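Local coordinates for protein HpcE (Thermus thermophilus, PDB 1WZO) that probably catalyses the isomerisation of a 2-hydroxyhepta-2,4-diene-1,7-dioate-type substrate, as a member of the fumarylacetoacetate hydrolase family, at residues B[178-182]-B[216-221]; B[222-228]-B[239-244]. All blocks are in the same frame, centred on the assembly; numbering follows the deposited sequence.

Contact 1 (B[178-182]-B[216-221]); sequences ELRQE and PKGISQ
Arg-180 and Gln-181, neighbours on strand 178-184, both reach across to the backbone of the 216-221 loop, and nearly all the polar links between the two segments end on main-chain carbonyls. Both residues face Ala-173 of strand 170-175 in a classic beta bulge, which accounts for two consecutive side chains leaning the same way. In Arg-180, CB, CG and CD run past the carbonyl of Ile-219, with CB 3.8 Å from Ile-219 O. A bend at chi2 (-69°) then turns the chain so that NH1 comes back to that same oxygen, Arg-180 NH1 lying 3.0 Å from Ile-219 O and above its carbonyl plane. The tip also grips a second carbonyl end-on: Arg-180 NH1 stands 3.1 Å and NH2 3.3 Å from Gln-221 O, which sits in the guanidinium plane. Two bonds to one acceptor should limit rotation of the group.

Gln-181 is extended beyond CG, and its NE2 donates to Pro-216 O at 2.8 Å; the bond is bent (N-H...O 143°), with the donor 58° out of the carbonyl plane. Gln-181 NE2 also lies 3.6 Å from Pro-216 CG. Tyr-96 OH bonds Gln-181 OE1, which helps fix which way the amide is turned. Between these grips a water joins Arg-180 O to Ile-219 N, bridging strand and loop, whose nearest CA atoms, of Arg-180 and Ile-219, are 6.2 Å apart.

With side-chain donors meeting backbone acceptors, this surface contact probably depends more on the path of the loop, which makes an inverse gamma turn at Ile-219, than on most of its side chains, Gly-218 excepted, where a CB would collide with Gln-181 NE2.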
ATOM      1  N   GLU B 178      28.220  13.888 -24.025  1.00 36.35           N
ATOM      2  CA  GLU B 178      29.584  13.399 -24.173  1.00 37.02           C
ATOM      3  C   GLU B 178      29.875  12.180 -23.303  1.00 36.13           C
ATOM      4  O   GLU B 178      29.620  12.186 -22.098  1.00 33.93           O
ATOM      5  CB  GLU B 178      30.585  14.511 -23.856  1.00 40.09           C
ATOM      6  CG  GLU B 178      32.038  14.097 -24.058  1.00 47.13           C
ATOM      7  CD  GLU B 178      32.988  15.282 -24.124  1.00 51.59           C
ATOM      8  OE1 GLU B 178      34.217  15.056 -24.170  1.00 51.97           O
ATOM      9  OE2 GLU B 178      32.507  16.438 -24.138  1.00 54.86           O
ATOM     10  N   LEU B 179      30.416  11.138 -23.929  1.00 33.55           N
ATOM     11  CA  LEU B 179      30.750   9.906 -23.231  1.00 32.85           C
ATOM     12  C   LEU B 179      31.770  10.182 -22.136  1.00 32.70           C
ATOM     13  O   LEU B 179      32.871  10.663 -22.402  1.00 32.36           O
ATOM     14  CB  LEU B 179      31.311   8.875 -24.211  1.00 33.19           C
ATOM     15  CG  LEU B 179      31.671   7.501 -23.640  1.00 32.52           C
ATOM     16  CD1 LEU B 179      30.426   6.814 -23.102  1.00 31.72           C
ATOM     17  CD2 LEU B 179      32.313   6.656 -24.731  1.00 33.53           C
ATOM     18  N   ARG B 180      31.395   9.875 -20.899  1.00 31.02           N
ATOM     19  CA  ARG B 180      32.267  10.096 -19.755  1.00 30.42           C
ATOM     20  C   ARG B 180      32.936   8.820 -19.271  1.00 29.48           C
ATOM     21  O   ARG B 180      34.073   8.846 -18.794  1.00 29.37           O
ATOM     22  CB  ARG B 180      31.468  10.678 -18.586  1.00 31.29           C
ATOM     23  CG  ARG B 180      31.137  12.149 -18.679  1.00 31.28           C
ATOM     24  CD  ARG B 180      32.379  13.015 -18.534  1.00 31.79           C
ATOM     25  NE  ARG B 180      32.022  14.376 -18.141  1.00 33.26           N
ATOM     26  CZ  ARG B 180      31.699  14.736 -16.901  1.00 33.57           C
ATOM     27  NH1 ARG B 180      31.693  13.837 -15.921  1.00 31.72           N
ATOM     28  NH2 ARG B 180      31.366  15.994 -16.642  1.00 32.13           N
ATOM     29  N   GLN B 181      32.237   7.700 -19.398  1.00 28.39           N
ATOM     30  CA  GLN B 181      32.770   6.454 -18.883  1.00 29.02           C
ATOM     31  C   GLN B 181      32.183   5.193 -19.498  1.00 28.45           C
ATOM     32  O   GLN B 181      31.034   5.173 -19.939  1.00 29.61           O
ATOM     33  CB  GLN B 181      32.547   6.455 -17.365  1.00 27.51           C
ATOM     34  CG  GLN B 181      32.734   5.142 -16.647  1.00 26.11           C
ATOM     35  CD  GLN B 181      32.411   5.270 -15.164  1.00 26.85           C
ATOM     36  OE1 GLN B 181      31.436   5.925 -14.784  1.00 25.45           O
ATOM     37  NE2 GLN B 181      33.220   4.639 -14.324  1.00 25.80           N
ATOM     38  N   GLU B 182      32.995   4.142 -19.516  1.00 29.25           N
ATOM     39  CA  GLU B 182      32.593   2.842 -20.033  1.00 30.69           C
ATOM     40  C   GLU B 182      33.031   1.769 -19.045  1.00 29.47           C
ATOM     41  O   GLU B 182      34.167   1.769 -18.575  1.00 29.39           O
ATOM     42  CB  GLU B 182      33.236   2.562 -21.396  1.00 34.41           C
ATOM     43  CG  GLU B 182      32.658   3.366 -22.546  1.00 38.46           C
ATOM     44  CD  GLU B 182      33.178   2.901 -23.896  1.00 41.39           C
ATOM     45  OE1 GLU B 182      34.408   2.951 -24.111  1.00 41.64           O
ATOM     46  OE2 GLU B 182      32.357   2.482 -24.741  1.00 42.47           O
ATOM     47  N   PRO B 216      32.174   1.174 -11.373  1.00 25.93           N
ATOM     48  CA  PRO B 216      33.633   1.332 -11.410  1.00 26.80           C
ATOM     49  C   PRO B 216      33.968   2.821 -11.305  1.00 27.03           C
ATOM     50  O   PRO B 216      33.163   3.663 -11.700  1.00 25.15           O
ATOM     51  CB  PRO B 216      34.004   0.752 -12.771  1.00 26.83           C
ATOM     52  CG  PRO B 216      32.818   1.114 -13.610  1.00 27.65           C
ATOM     53  CD  PRO B 216      31.653   0.789 -12.696  1.00 25.84           C
ATOM     54  N   LYS B 217      35.131   3.150 -10.754  1.00 29.09           N
ATOM     55  CA  LYS B 217      35.527   4.552 -10.640  1.00 32.45           C
ATOM     56  C   LYS B 217      35.712   5.131 -12.036  1.00 32.85           C
ATOM     57  O   LYS B 217      36.087   4.418 -12.967  1.00 33.13           O
ATOM     58  CB  LYS B 217      36.844   4.696  -9.874  1.00 34.88           C
ATOM     59  CG  LYS B 217      36.765   4.425  -8.380  1.00 40.03           C
ATOM     60  CD  LYS B 217      38.114   4.706  -7.722  1.00 41.91           C
ATOM     61  CE  LYS B 217      38.109   4.363  -6.241  1.00 44.19           C
ATOM     62  NZ  LYS B 217      39.445   4.588  -5.610  1.00 46.74           N
ATOM     63  N   GLY B 218      35.449   6.426 -12.174  1.00 32.69           N
ATOM     64  CA  GLY B 218      35.602   7.087 -13.455  1.00 33.34           C
ATOM     65  C   GLY B 218      35.476   8.589 -13.296  1.00 32.62           C
ATOM     66  O   GLY B 218      35.385   9.086 -12.179  1.00 32.72           O
ATOM     67  N   ILE B 219      35.483   9.316 -14.410  1.00 32.54           N
ATOM     68  CA  ILE B 219      35.345  10.769 -14.374  1.00 31.85           C
ATOM     69  C   ILE B 219      33.844  11.018 -14.286  1.00 30.28           C
ATOM     70  O   ILE B 219      33.179  11.278 -15.292  1.00 29.32           O
ATOM     71  CB  ILE B 219      35.920  11.406 -15.658  1.00 33.23           C
ATOM     72  CG1 ILE B 219      37.347  10.895 -15.886  1.00 34.78           C
ATOM     73  CG2 ILE B 219      35.918  12.927 -15.544  1.00 31.59           C
ATOM     74  CD1 ILE B 219      38.298  11.182 -14.733  1.00 37.70           C
ATOM     75  N   SER B 220      33.322  10.952 -13.065  1.00 28.90           N
ATOM     76  CA  SER B 220      31.889  11.083 -12.831  1.00 27.92           C
ATOM     77  C   SER B 220      31.343  12.336 -12.145  1.00 28.56           C
ATOM     78  O   SER B 220      30.183  12.347 -11.724  1.00 26.39           O
ATOM     79  CB  SER B 220      31.426   9.856 -12.051  1.00 28.03           C
ATOM     80  OG  SER B 220      32.233   9.685 -10.895  1.00 27.93           O
ATOM     81  N   GLN B 221      32.149  13.385 -12.025  1.00 27.29           N
ATOM     82  CA  GLN B 221      31.666  14.592 -11.369  1.00 27.95           C
ATOM     83  C   GLN B 221      30.668  15.340 -12.247  1.00 27.71           C
ATOM     84  O   GLN B 221      30.870  15.492 -13.454  1.00 27.59           O
ATOM     85  CB  GLN B 221      32.834  15.507 -10.990  1.00 29.01           C
ATOM     86  CG  GLN B 221      32.399  16.863 -10.454  1.00 30.74           C
ATOM     87  CD  GLN B 221      33.504  17.576  -9.698  1.00 33.83           C
ATOM     88  OE1 GLN B 221      34.687  17.406  -9.998  1.00 34.70           O
ATOM     89  NE2 GLN B 221      33.123  18.389  -8.718  1.00 32.09           N
TER
HETATM   90  O   HOH W   1      35.392   7.411 -16.598  1.00 38.31           O

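Contact 2 (B[222-228]-B[239-244]); sequences VRPGDVM and ENPIEE
Ile-242 projects from strand 237-244 toward Val-222 and Met-228, meeting each at about a right angle in the antiparallel beta hairpin of strands 227-232 and 237-244. Its CG1 is anti to the carbonyl carbon (chi1 -55°), which carries Ile-242 CD1 to Val-222, 3.6 Å from Val-222 CB. Met-228, bent at chi3, brings CE to 3.6 Å from Ile-242 CG1. An alanine in place of Ile-242 would probably leave Val-222 CB and Met-228 CE without their shared apolar partner and open a gap between them. Pro-224 lies across the Glu-244 chain, CG to CG 3.5 Å. On the face bearing Val-227 and Pro-241, Val-227 CG1 lies 3.7 Å from Glu-239 CG, while the Glu-239 carboxylate forms a salt bridge with Lys-82.

In the backbone, Met-228 and Asn-240 form a hydrogen-bonded pair (Asn-240 N to Met-228 O 2.7 Å), and Val-227 and Pro-241 a non-hydrogen-bonded one. Beyond them, in the type II beta turn from Arg-223 to Asp-226, Gly-225 N donates to Ile-242 O at 2.8 Å. Within that turn Asp-226 OD2 accepts from Arg-223 N at 2.7 Å, the donor standing above the carboxylate plane.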
ATOM      1  N   VAL B 222      29.582  15.798 -11.632  1.00 24.96           N
ATOM      2  CA  VAL B 222      28.550  16.519 -12.360  1.00 23.68           C
ATOM      3  C   VAL B 222      28.232  17.847 -11.688  1.00 24.36           C
ATOM      4  O   VAL B 222      28.510  18.036 -10.507  1.00 25.64           O
ATOM      5  CB  VAL B 222      27.268  15.672 -12.473  1.00 24.33           C
ATOM      6  CG1 VAL B 222      27.528  14.466 -13.366  1.00 22.89           C
ATOM      7  CG2 VAL B 222      26.821  15.214 -11.092  1.00 20.90           C
ATOM      8  N   ARG B 223      27.653  18.769 -12.449  1.00 25.30           N
ATOM      9  CA  ARG B 223      27.325  20.085 -11.922  1.00 26.32           C
ATOM     10  C   ARG B 223      25.946  20.559 -12.370  1.00 25.22           C
ATOM     11  O   ARG B 223      25.348  19.992 -13.287  1.00 26.24           O
ATOM     12  CB  ARG B 223      28.390  21.087 -12.374  1.00 29.43           C
ATOM     13  CG  ARG B 223      29.805  20.682 -11.996  1.00 31.23           C
ATOM     14  CD  ARG B 223      30.819  21.686 -12.513  1.00 37.15           C
ATOM     15  NE  ARG B 223      32.185  21.321 -12.147  1.00 38.86           N
ATOM     16  CZ  ARG B 223      32.817  20.236 -12.586  1.00 41.18           C
ATOM     17  NH1 ARG B 223      32.210  19.395 -13.416  1.00 41.07           N
ATOM     18  NH2 ARG B 223      34.059  19.990 -12.190  1.00 41.91           N
ATOM     19  N   PRO B 224      25.416  21.606 -11.718  1.00 24.67           N
ATOM     20  CA  PRO B 224      24.099  22.131 -12.086  1.00 26.07           C
ATOM     21  C   PRO B 224      24.054  22.428 -13.582  1.00 26.34           C
ATOM     22  O   PRO B 224      24.995  23.002 -14.130  1.00 26.97           O
ATOM     23  CB  PRO B 224      23.988  23.399 -11.244  1.00 25.88           C
ATOM     24  CG  PRO B 224      24.746  23.037 -10.007  1.00 25.41           C
ATOM     25  CD  PRO B 224      25.974  22.348 -10.572  1.00 25.63           C
ATOM     26  N   GLY B 225      22.969  22.032 -14.238  1.00 26.27           N
ATOM     27  CA  GLY B 225      22.845  22.277 -15.662  1.00 26.53           C
ATOM     28  C   GLY B 225      23.200  21.081 -16.524  1.00 25.54           C
ATOM     29  O   GLY B 225      22.755  20.986 -17.669  1.00 27.36           O
ATOM     30  N   ASP B 226      23.999  20.162 -15.991  1.00 26.21           N
ATOM     31  CA  ASP B 226      24.381  18.979 -16.756  1.00 26.56           C
ATOM     32  C   ASP B 226      23.199  18.052 -16.974  1.00 27.52           C
ATOM     33  O   ASP B 226      22.273  18.005 -16.161  1.00 28.01           O
ATOM     34  CB  ASP B 226      25.481  18.188 -16.042  1.00 27.86           C
ATOM     35  CG  ASP B 226      26.808  18.910 -16.023  1.00 29.07           C
ATOM     36  OD1 ASP B 226      27.005  19.813 -16.867  1.00 28.86           O
ATOM     37  OD2 ASP B 226      27.660  18.563 -15.171  1.00 28.60           O
ATOM     38  N   VAL B 227      23.240  17.315 -18.080  1.00 25.97           N
ATOM     39  CA  VAL B 227      22.207  16.348 -18.413  1.00 25.06           C
ATOM     40  C   VAL B 227      22.889  14.987 -18.407  1.00 25.22           C
ATOM     41  O   VAL B 227      23.753  14.706 -19.240  1.00 23.75           O
ATOM     42  CB  VAL B 227      21.594  16.621 -19.807  1.00 25.89           C
ATOM     43  CG1 VAL B 227      20.572  15.546 -20.149  1.00 25.09           C
ATOM     44  CG2 VAL B 227      20.929  17.992 -19.816  1.00 26.08           C
ATOM     45  N   MET B 228      22.519  14.150 -17.446  1.00 23.25           N
ATOM     46  CA  MET B 228      23.118  12.830 -17.331  1.00 23.96           C
ATOM     47  C   MET B 228      22.315  11.786 -18.088  1.00 24.68           C
ATOM     48  O   MET B 228      21.090  11.710 -17.955  1.00 26.89           O
ATOM     49  CB  MET B 228      23.219  12.427 -15.857  1.00 22.38           C
ATOM     50  CG  MET B 228      24.012  13.401 -15.002  1.00 22.63           C
ATOM     51  SD  MET B 228      23.930  12.997 -13.238  1.00 20.65           S
ATOM     52  CE  MET B 228      22.203  13.320 -12.931  1.00 19.83           C
ATOM     53  N   GLU B 239      17.852   9.223 -18.551  1.00 21.06           N
ATOM     54  CA  GLU B 239      18.346  10.587 -18.638  1.00 21.52           C
ATOM     55  C   GLU B 239      17.759  11.558 -17.620  1.00 21.26           C
ATOM     56  O   GLU B 239      16.538  11.641 -17.451  1.00 19.77           O
ATOM     57  CB  GLU B 239      18.099  11.113 -20.050  1.00 22.28           C
ATOM     58  CG  GLU B 239      18.439  12.572 -20.243  1.00 24.63           C
ATOM     59  CD  GLU B 239      18.134  13.038 -21.647  1.00 28.49           C
ATOM     60  OE1 GLU B 239      18.950  12.766 -22.551  1.00 30.31           O
ATOM     61  OE2 GLU B 239      17.070  13.661 -21.845  1.00 28.73           O
ATOM     62  N   ASN B 240      18.641  12.300 -16.954  1.00 18.79           N
ATOM     63  CA  ASN B 240      18.208  13.274 -15.960  1.00 20.67           C
ATOM     64  C   ASN B 240      19.059  14.529 -15.909  1.00 20.15           C
ATOM     65  O   ASN B 240      20.291  14.466 -15.842  1.00 19.43           O
ATOM     66  CB  ASN B 240      18.199  12.671 -14.548  1.00 19.28           C
ATOM     67  CG  ASN B 240      17.369  11.421 -14.448  1.00 17.02           C
ATOM     68  OD1 ASN B 240      17.863  10.319 -14.668  1.00 18.01           O
ATOM     69  ND2 ASN B 240      16.095  11.582 -14.123  1.00 19.48           N
ATOM     70  N   PRO B 241      18.408  15.696 -15.957  1.00 21.15           N
ATOM     71  CA  PRO B 241      19.140  16.957 -15.893  1.00 21.84           C
ATOM     72  C   PRO B 241      19.312  17.292 -14.409  1.00 25.26           C
ATOM     73  O   PRO B 241      18.632  16.711 -13.555  1.00 22.09           O
ATOM     74  CB  PRO B 241      18.219  17.928 -16.619  1.00 21.64           C
ATOM     75  CG  PRO B 241      16.857  17.406 -16.290  1.00 21.82           C
ATOM     76  CD  PRO B 241      17.021  15.908 -16.413  1.00 21.34           C
ATOM     77  N   ILE B 242      20.219  18.214 -14.112  1.00 25.37           N
ATOM     78  CA  ILE B 242      20.489  18.625 -12.739  1.00 27.13           C
ATOM     79  C   ILE B 242      20.203  20.113 -12.562  1.00 29.21           C
ATOM     80  O   ILE B 242      20.554  20.926 -13.416  1.00 30.11           O
ATOM     81  CB  ILE B 242      21.960  18.387 -12.375  1.00 27.72           C
ATOM     82  CG1 ILE B 242      22.327  16.926 -12.630  1.00 25.95           C
ATOM     83  CG2 ILE B 242      22.204  18.773 -10.924  1.00 28.04           C
ATOM     84  CD1 ILE B 242      23.800  16.640 -12.471  1.00 24.20           C
ATOM     85  N   GLU B 243      19.557  20.456 -11.452  1.00 29.49           N
ATOM     86  CA  GLU B 243      19.226  21.841 -11.133  1.00 30.14           C
ATOM     87  C   GLU B 243      19.636  22.092  -9.687  1.00 30.73           C
ATOM     88  O   GLU B 243      19.731  21.157  -8.891  1.00 28.28           O
ATOM     89  CB  GLU B 243      17.718  22.089 -11.274  1.00 30.10           C
ATOM     90  CG  GLU B 243      17.210  22.324 -12.684  1.00 30.08           C
ATOM     91  CD  GLU B 243      15.702  22.502 -12.722  1.00 31.07           C
ATOM     92  OE1 GLU B 243      15.127  22.879 -11.677  1.00 32.93           O
ATOM     93  OE2 GLU B 243      15.086  22.278 -13.790  1.00 28.78           O
ATOM     94  N   GLU B 244      19.883  23.351  -9.348  1.00 32.76           N
ATOM     95  CA  GLU B 244      20.260  23.690  -7.985  1.00 35.80           C
ATOM     96  C   GLU B 244      19.012  23.731  -7.118  1.00 37.62           C
ATOM     97  O   GLU B 244      17.914  23.998  -7.609  1.00 36.33           O
ATOM     98  CB  GLU B 244      20.951  25.049  -7.939  1.00 38.69           C
ATOM     99  CG  GLU B 244      22.261  25.096  -8.689  1.00 43.18           C
ATOM    100  CD  GLU B 244      23.326  25.844  -7.923  1.00 45.59           C
ATOM    101  OE1 GLU B 244      23.687  25.383  -6.817  1.00 46.54           O
ATOM    102  OE2 GLU B 244      23.796  26.889  -8.421  1.00 47.26           O
TER

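Overall arrangement
The two contacts follow one another along the chain, residues 216-221 running directly into 222-228, with centres 15 Å apart. Both reach the five-stranded sheet, at different places: contact 1 lies on 178-184, an outermost strand within this chain, whereas contact 2 joins 227-232 to 237-244 inside it. Contact 1 is a surface contact with one buried residue among eight, and buries 316 Å²; contact 2 is partly buried and covers 519 Å². Their chemistry differs accordingly. The strand edge holds a loop through side-chain donors and a water, while the hairpin combines paired main-chain bonds with apolar packing. Tyr-96 of strand 94-104 touches Arg-180 in the first and Val-222 and Met-228 in the second.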